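Local coordinates for protein thioredoxin peroxidase 2 (Plasmodium falciparum, PDB 2C0D) that probably reduces hydrogen peroxide and organic hydroperoxides as a thioredoxin-dependent 2-Cys peroxiredoxin of the mitochondrion, at residues Lys30-Thr35 and Ser133-Val138; Ala145-Phe150 and Asn164-Gly169. All blocks are in the same frame, centred on the assembly; numbering follows the deposited sequence.

Interaction 1 of 2, residues Lys30-Thr35 and Ser133-Val138; sequences KAYNFT and SKNYNV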
loop_
_atom_site.group_PDB
_atom_site.type_symbol
_atom_site.label_atom_id
_atom_site.label_comp_id
_atom_site.label_asym_id
_atom_site.label_seq_id
_atom_site.Cartn_x
_atom_site.Cartn_y
_atom_site.Cartn_z
ATOM N N LYS B 30 11.290 12.344 2.419
ATOM C CA LYS B 30 12.528 11.889 1.767
ATOM C C LYS B 30 12.869 10.470 2.202
ATOM O O LYS B 30 12.937 10.181 3.402
ATOM C CB LYS B 30 13.704 12.801 2.099
ATOM C CG LYS B 30 13.796 14.096 1.262
ATOM C CD LYS B 30 13.961 13.786 -0.230
ATOM C CE LYS B 30 15.412 13.687 -0.645
ATOM N NZ LYS B 30 15.721 14.821 -1.572
ATOM N N ALA B 31 13.164 9.619 1.229
ATOM C CA ALA B 31 13.417 8.209 1.495
ATOM C C ALA B 31 14.730 8.028 2.283
ATOM O O ALA B 31 15.694 8.751 2.073
ATOM C CB ALA B 31 13.491 7.463 0.178
ATOM N N TYR B 32 14.737 7.049 3.169
ATOM C CA TYR B 32 15.943 6.675 3.885
ATOM C C TYR B 32 17.007 6.216 2.907
ATOM O O TYR B 32 16.819 5.237 2.162
ATOM C CB TYR B 32 15.610 5.562 4.891
ATOM C CG TYR B 32 16.842 4.988 5.593
ATOM C CD1 TYR B 32 17.577 5.760 6.517
ATOM C CD2 TYR B 32 17.252 3.680 5.352
ATOM C CE1 TYR B 32 18.702 5.237 7.177
ATOM C CE2 TYR B 32 18.393 3.141 6.035
ATOM C CZ TYR B 32 19.102 3.939 6.929
ATOM O OH TYR B 32 20.221 3.442 7.612
ATOM N N ASN B 33 18.141 6.924 2.926
ATOM C CA ASN B 33 19.220 6.690 1.994
ATOM C C ASN B 33 20.195 5.656 2.549
ATOM O O ASN B 33 21.145 5.994 3.225
ATOM C CB ASN B 33 19.960 8.024 1.762
ATOM C CG ASN B 33 21.056 7.935 0.729
ATOM O OD1 ASN B 33 21.148 6.977 -0.067
ATOM N ND2 ASN B 33 21.926 8.976 0.723
ATOM N N PHE B 34 19.988 4.398 2.216
ATOM C CA PHE B 34 20.837 3.348 2.774
ATOM C C PHE B 34 22.080 3.119 1.950
ATOM O O PHE B 34 22.155 3.518 0.787
ATOM C CB PHE B 34 20.051 2.052 2.887
ATOM C CG PHE B 34 19.438 1.587 1.596
ATOM C CD1 PHE B 34 20.160 0.776 0.716
ATOM C CD2 PHE B 34 18.126 1.923 1.279
ATOM C CE1 PHE B 34 19.574 0.330 -0.459
ATOM C CE2 PHE B 34 17.539 1.478 0.120
ATOM C CZ PHE B 34 18.265 0.671 -0.754
ATOM N N THR B 35 23.062 2.468 2.578
ATOM C CA THR B 35 24.205 1.902 1.873
ATOM C C THR B 35 24.327 0.449 2.364
ATOM O O THR B 35 24.303 0.163 3.588
ATOM C CB THR B 35 25.535 2.680 2.088
ATOM O OG1 THR B 35 25.399 4.034 1.619
ATOM C CG2 THR B 35 26.657 2.039 1.284
ATOM N N SER B 133 15.240 -2.118 6.731
ATOM C CA SER B 133 13.855 -2.539 7.071
ATOM C C SER B 133 13.296 -1.704 8.216
ATOM O O SER B 133 12.118 -1.324 8.180
ATOM C CB SER B 133 13.759 -4.045 7.397
ATOM O OG SER B 133 14.235 -4.795 6.280
ATOM N N LYS B 134 14.126 -1.357 9.211
ATOM C CA LYS B 134 13.617 -0.545 10.334
ATOM C C LYS B 134 13.145 0.834 9.860
ATOM O O LYS B 134 12.065 1.315 10.273
ATOM C CB LYS B 134 14.687 -0.381 11.428
ATOM C CG LYS B 134 14.134 0.307 12.727
ATOM N N ASN B 135 13.951 1.452 9.009
ATOM C CA ASN B 135 13.682 2.824 8.570
ATOM C C ASN B 135 12.580 2.921 7.520
ATOM O O ASN B 135 12.031 4.012 7.309
ATOM C CB ASN B 135 14.968 3.439 8.093
ATOM C CG ASN B 135 15.800 3.964 9.270
ATOM O OD1 ASN B 135 16.793 3.367 9.681
ATOM N ND2 ASN B 135 15.326 5.042 9.874
ATOM N N TYR B 136 12.255 1.798 6.887
ATOM C CA TYR B 136 11.011 1.703 6.061
ATOM C C TYR B 136 9.788 1.142 6.826
ATOM O O TYR B 136 8.737 0.906 6.199
ATOM C CB TYR B 136 11.288 0.992 4.729
ATOM C CG TYR B 136 12.119 1.855 3.798
ATOM C CD1 TYR B 136 11.487 2.688 2.852
ATOM C CD2 TYR B 136 13.522 1.828 3.835
ATOM C CE1 TYR B 136 12.249 3.525 1.978
ATOM C CE2 TYR B 136 14.310 2.678 2.947
ATOM C CZ TYR B 136 13.640 3.510 2.043
ATOM O OH TYR B 136 14.342 4.325 1.176
ATOM N N ASN B 137 9.923 0.988 8.164
ATOM C CA ASN B 137 8.830 0.566 9.063
ATOM C C ASN B 137 8.320 -0.833 8.700
ATOM O O ASN B 137 7.129 -1.143 8.834
ATOM C CB ASN B 137 7.680 1.589 8.992
ATOM C CG ASN B 137 8.069 2.947 9.566
ATOM O OD1 ASN B 137 8.944 3.060 10.422
ATOM N ND2 ASN B 137 7.394 4.002 9.089
ATOM N N VAL B 138 9.218 -1.698 8.206
ATOM C CA VAL B 138 8.824 -3.052 7.809
ATOM C C VAL B 138 9.662 -4.143 8.518
ATOM O O VAL B 138 9.634 -5.294 8.108
ATOM C CB VAL B 138 8.859 -3.268 6.263
ATOM C CG1 VAL B 138 7.785 -2.413 5.584
ATOM C CG2 VAL B 138 10.255 -2.988 5.661
#
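Tyr32 and Asn135 mark the closest approach of the two backbones, their CA atoms 6.5 Å apart. Residues 30-35 run extended, without regular structure, into strand 35-39, whereas 133-138 hold the end of a helix and its exit. A Schellman motif terminates that helix: Val138 N bonds to Ser133 O and Asn137 N to Lys134 O, with Asn137, at positive phi, as the C-prime residue. Tyr136, the first residue to leave helical angles, sends its side chain across to the extended segment. Its hydroxyl donates to the backbone carbonyl of Tyr32 (OH to O 2.8 Å), meeting the oxygen at a C=O...OH angle of 127° and tilted somewhat from the carbonyl plane. This bond gives the buried phenol a partner and fixes the extended chain at Tyr32. Ala31 CB rests against the same OH at 3.4 Å, and Phe34 CD2 meets Tyr136 CE2 obliquely at 4.2 Å. With CG anti to the backbone N (chi1 174°), the Tyr32 ring is set against the last helical residue, and Asn135 CB lies over one face in a CH-pi contact 3.7 Å from the ring centroid. The Asn135 amide plane stacks on the ring, only 16° from parallel. Tyr136 CE2 comes to the edge of this ring, in its plane, and also packs on Tyr32 CB. The Tyr32 hydroxyl bonds to Asp131, within helix 131-135. Beyond the contact, the Tyr136 ring meets Phe150 of strand 144-152 edge-to-face and touches Leu61 of strand 58-63, while Phe34 packs on Val48 of strand 45-49.

Interaction 2 of 2, residues Ala145-Phe150 and Asn164-Gly169; sequences ALRGLF and NDLPIG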
loop_
_atom_site.group_PDB
_atom_site.type_symbol
_atom_site.label_atom_id
_atom_site.label_comp_id
_atom_site.label_asym_id
_atom_site.label_seq_id
_atom_site.Cartn_x
_atom_site.Cartn_y
_atom_site.Cartn_z
ATOM N N ALA B 145 12.129 -8.855 7.381
ATOM C CA ALA B 145 11.307 -7.863 6.701
ATOM C C ALA B 145 9.926 -8.391 6.309
ATOM O O ALA B 145 9.759 -9.513 5.768
ATOM C CB ALA B 145 12.034 -7.323 5.465
ATOM N N LEU B 146 8.932 -7.539 6.505
ATOM C CA LEU B 146 7.562 -7.821 6.068
ATOM C C LEU B 146 7.470 -7.588 4.568
ATOM O O LEU B 146 8.425 -7.095 3.930
ATOM C CB LEU B 146 6.576 -6.882 6.803
ATOM C CG LEU B 146 6.550 -7.116 8.340
ATOM C CD1 LEU B 146 5.713 -6.047 9.001
ATOM C CD2 LEU B 146 5.923 -8.474 8.603
ATOM N N ARG B 147 6.310 -7.926 3.999
ATOM C CA ARG B 147 6.114 -7.884 2.553
ATOM C C ARG B 147 5.794 -6.454 2.139
ATOM O O ARG B 147 4.624 -6.117 1.829
ATOM C CB ARG B 147 4.981 -8.869 2.185
ATOM C CG ARG B 147 5.203 -9.391 0.783
ATOM C CD ARG B 147 4.686 -10.760 0.388
ATOM N NE ARG B 147 4.943 -11.902 1.246
ATOM C CZ ARG B 147 5.982 -12.746 1.144
ATOM N NH1 ARG B 147 6.979 -12.547 0.291
ATOM N NH2 ARG B 147 6.057 -13.757 1.981
ATOM N N GLY B 148 6.814 -5.601 2.179
ATOM C CA GLY B 148 6.626 -4.168 1.927
ATOM C C GLY B 148 7.080 -3.813 0.530
ATOM O O GLY B 148 7.972 -4.468 -0.041
ATOM N N LEU B 149 6.494 -2.756 -0.036
ATOM C CA LEU B 149 6.930 -2.280 -1.335
ATOM C C LEU B 149 6.852 -0.769 -1.345
ATOM O O LEU B 149 5.872 -0.192 -0.863
ATOM C CB LEU B 149 6.026 -2.831 -2.440
ATOM C CG LEU B 149 6.418 -2.399 -3.861
ATOM C CD1 LEU B 149 6.164 -3.527 -4.881
ATOM C CD2 LEU B 149 5.610 -1.147 -4.200
ATOM N N PHE B 150 7.889 -0.134 -1.874
ATOM C CA PHE B 150 7.905 1.347 -1.928
ATOM C C PHE B 150 8.336 1.819 -3.292
ATOM O O PHE B 150 9.237 1.219 -3.904
ATOM C CB PHE B 150 8.923 1.871 -0.886
ATOM C CG PHE B 150 8.543 1.502 0.534
ATOM C CD1 PHE B 150 7.807 2.400 1.321
ATOM C CD2 PHE B 150 8.864 0.249 1.063
ATOM C CE1 PHE B 150 7.445 2.062 2.629
ATOM C CE2 PHE B 150 8.474 -0.111 2.359
ATOM C CZ PHE B 150 7.751 0.792 3.136
ATOM N N ASN B 164 1.821 -5.734 2.292
ATOM C CA ASN B 164 0.879 -6.848 2.080
ATOM C C ASN B 164 0.858 -7.754 3.294
ATOM O O ASN B 164 1.821 -7.816 4.048
ATOM C CB ASN B 164 1.350 -7.686 0.894
ATOM C CG ASN B 164 0.484 -7.538 -0.321
ATOM O OD1 ASN B 164 -0.086 -6.483 -0.574
ATOM N ND2 ASN B 164 0.406 -8.607 -1.120
ATOM N N ASP B 165 -0.242 -8.485 3.470
ATOM C CA ASP B 165 -0.302 -9.571 4.425
ATOM C C ASP B 165 0.904 -10.511 4.163
ATOM O O ASP B 165 1.194 -10.824 3.023
ATOM C CB ASP B 165 -1.618 -10.304 4.159
ATOM C CG ASP B 165 -2.083 -11.149 5.310
ATOM O OD1 ASP B 165 -1.721 -10.875 6.481
ATOM O OD2 ASP B 165 -2.853 -12.096 5.010
ATOM N N LEU B 166 1.588 -10.961 5.217
ATOM C CA LEU B 166 2.766 -11.789 5.033
ATOM C C LEU B 166 2.613 -13.015 4.110
ATOM O O LEU B 166 3.522 -13.298 3.334
ATOM C CB LEU B 166 3.320 -12.202 6.398
ATOM C CG LEU B 166 4.810 -12.370 6.641
ATOM C CD1 LEU B 166 5.705 -11.454 5.797
ATOM C CD2 LEU B 166 5.057 -12.206 8.153
ATOM N N PRO B 167 1.495 -13.764 4.200
ATOM C CA PRO B 167 1.299 -14.892 3.258
ATOM C C PRO B 167 0.975 -14.567 1.796
ATOM O O PRO B 167 0.922 -15.483 0.967
ATOM C CB PRO B 167 0.122 -15.673 3.867
ATOM C CG PRO B 167 -0.203 -15.037 5.138
ATOM C CD PRO B 167 0.437 -13.701 5.222
ATOM N N ILE B 168 0.806 -13.291 1.451
ATOM C CA ILE B 168 0.292 -12.964 0.119
ATOM C C ILE B 168 1.338 -12.283 -0.751
ATOM O O ILE B 168 1.778 -11.177 -0.423
ATOM C CB ILE B 168 -0.964 -12.047 0.243
ATOM C CG1 ILE B 168 -1.986 -12.685 1.191
ATOM C CG2 ILE B 168 -1.560 -11.724 -1.152
ATOM C CD1 ILE B 168 -3.280 -11.902 1.403
ATOM N N GLY B 169 1.699 -12.925 -1.874
ATOM C CA GLY B 169 2.653 -12.375 -2.840
ATOM C C GLY B 169 2.143 -11.130 -3.579
ATOM O O GLY B 169 0.926 -10.877 -3.636
HETATM O O HOH W 1 3.864 -8.374 5.588
#
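Arg147 starts with CG anti to its own N (chi1 -151°), and a bend at chi3 (-48°) turns the guanidinium toward the carbonyl of Leu166. NE and NH2 both grip that one oxygen side-on, each 2.9 Å from Leu166 O, which lies in the guanidinium plane. NH2 arrives almost in line with the C=O bond, NE from above the carbonyl plane. Arg147 CD also sits close to Ile168 O, at 3.0 Å. The receiving loop is a type I turn from Asp165 to Ile168, and Asn164 braces it: its ND2 donates to Ile168 O at 3.0 Å, nearly straight at 177°. Between the backbones, Asn164 N bonds to Arg147 O (2.9 Å), and a water joins Arg147 N to Asn164 O. Leu146 CD2 and Leu166 CD2 touch at 3.9 Å, the two side chains crossing at about a right angle. Asp165 reaches Arg159 of the second subunit in a salt bridge. Beyond the loop, NH1 of Arg147 forms a salt bridge with Glu75 and NH2 also donates to the carbonyl of Phe70, near Cys72, the predicted peroxidatic cysteine. An arginine held in this way next to the reactive thiol is characteristic of the peroxiredoxin active site.

In the fold
From the N terminus, the chain passes through 30-35 and into strand 35-39, and interaction 1 closes a long loop when 133-138 returns to it. Interaction 2 opens only afterwards, so the two are in series, neither nested nor crossed; it closes a much shorter loop, a hairpin made by strands 144-152 and 158-164. Interaction 1 ties the N-terminal approach to the end of helix 131-135, and interaction 2 joins strand 144-152, which lies between strands 58-63 and 158-164, to the loop before helix 172-188. Their centres lie 15 Å apart, yet they touch: Val138 O probably accepts a hydrogen bond from Leu146 N, and Val138 packs against Phe150.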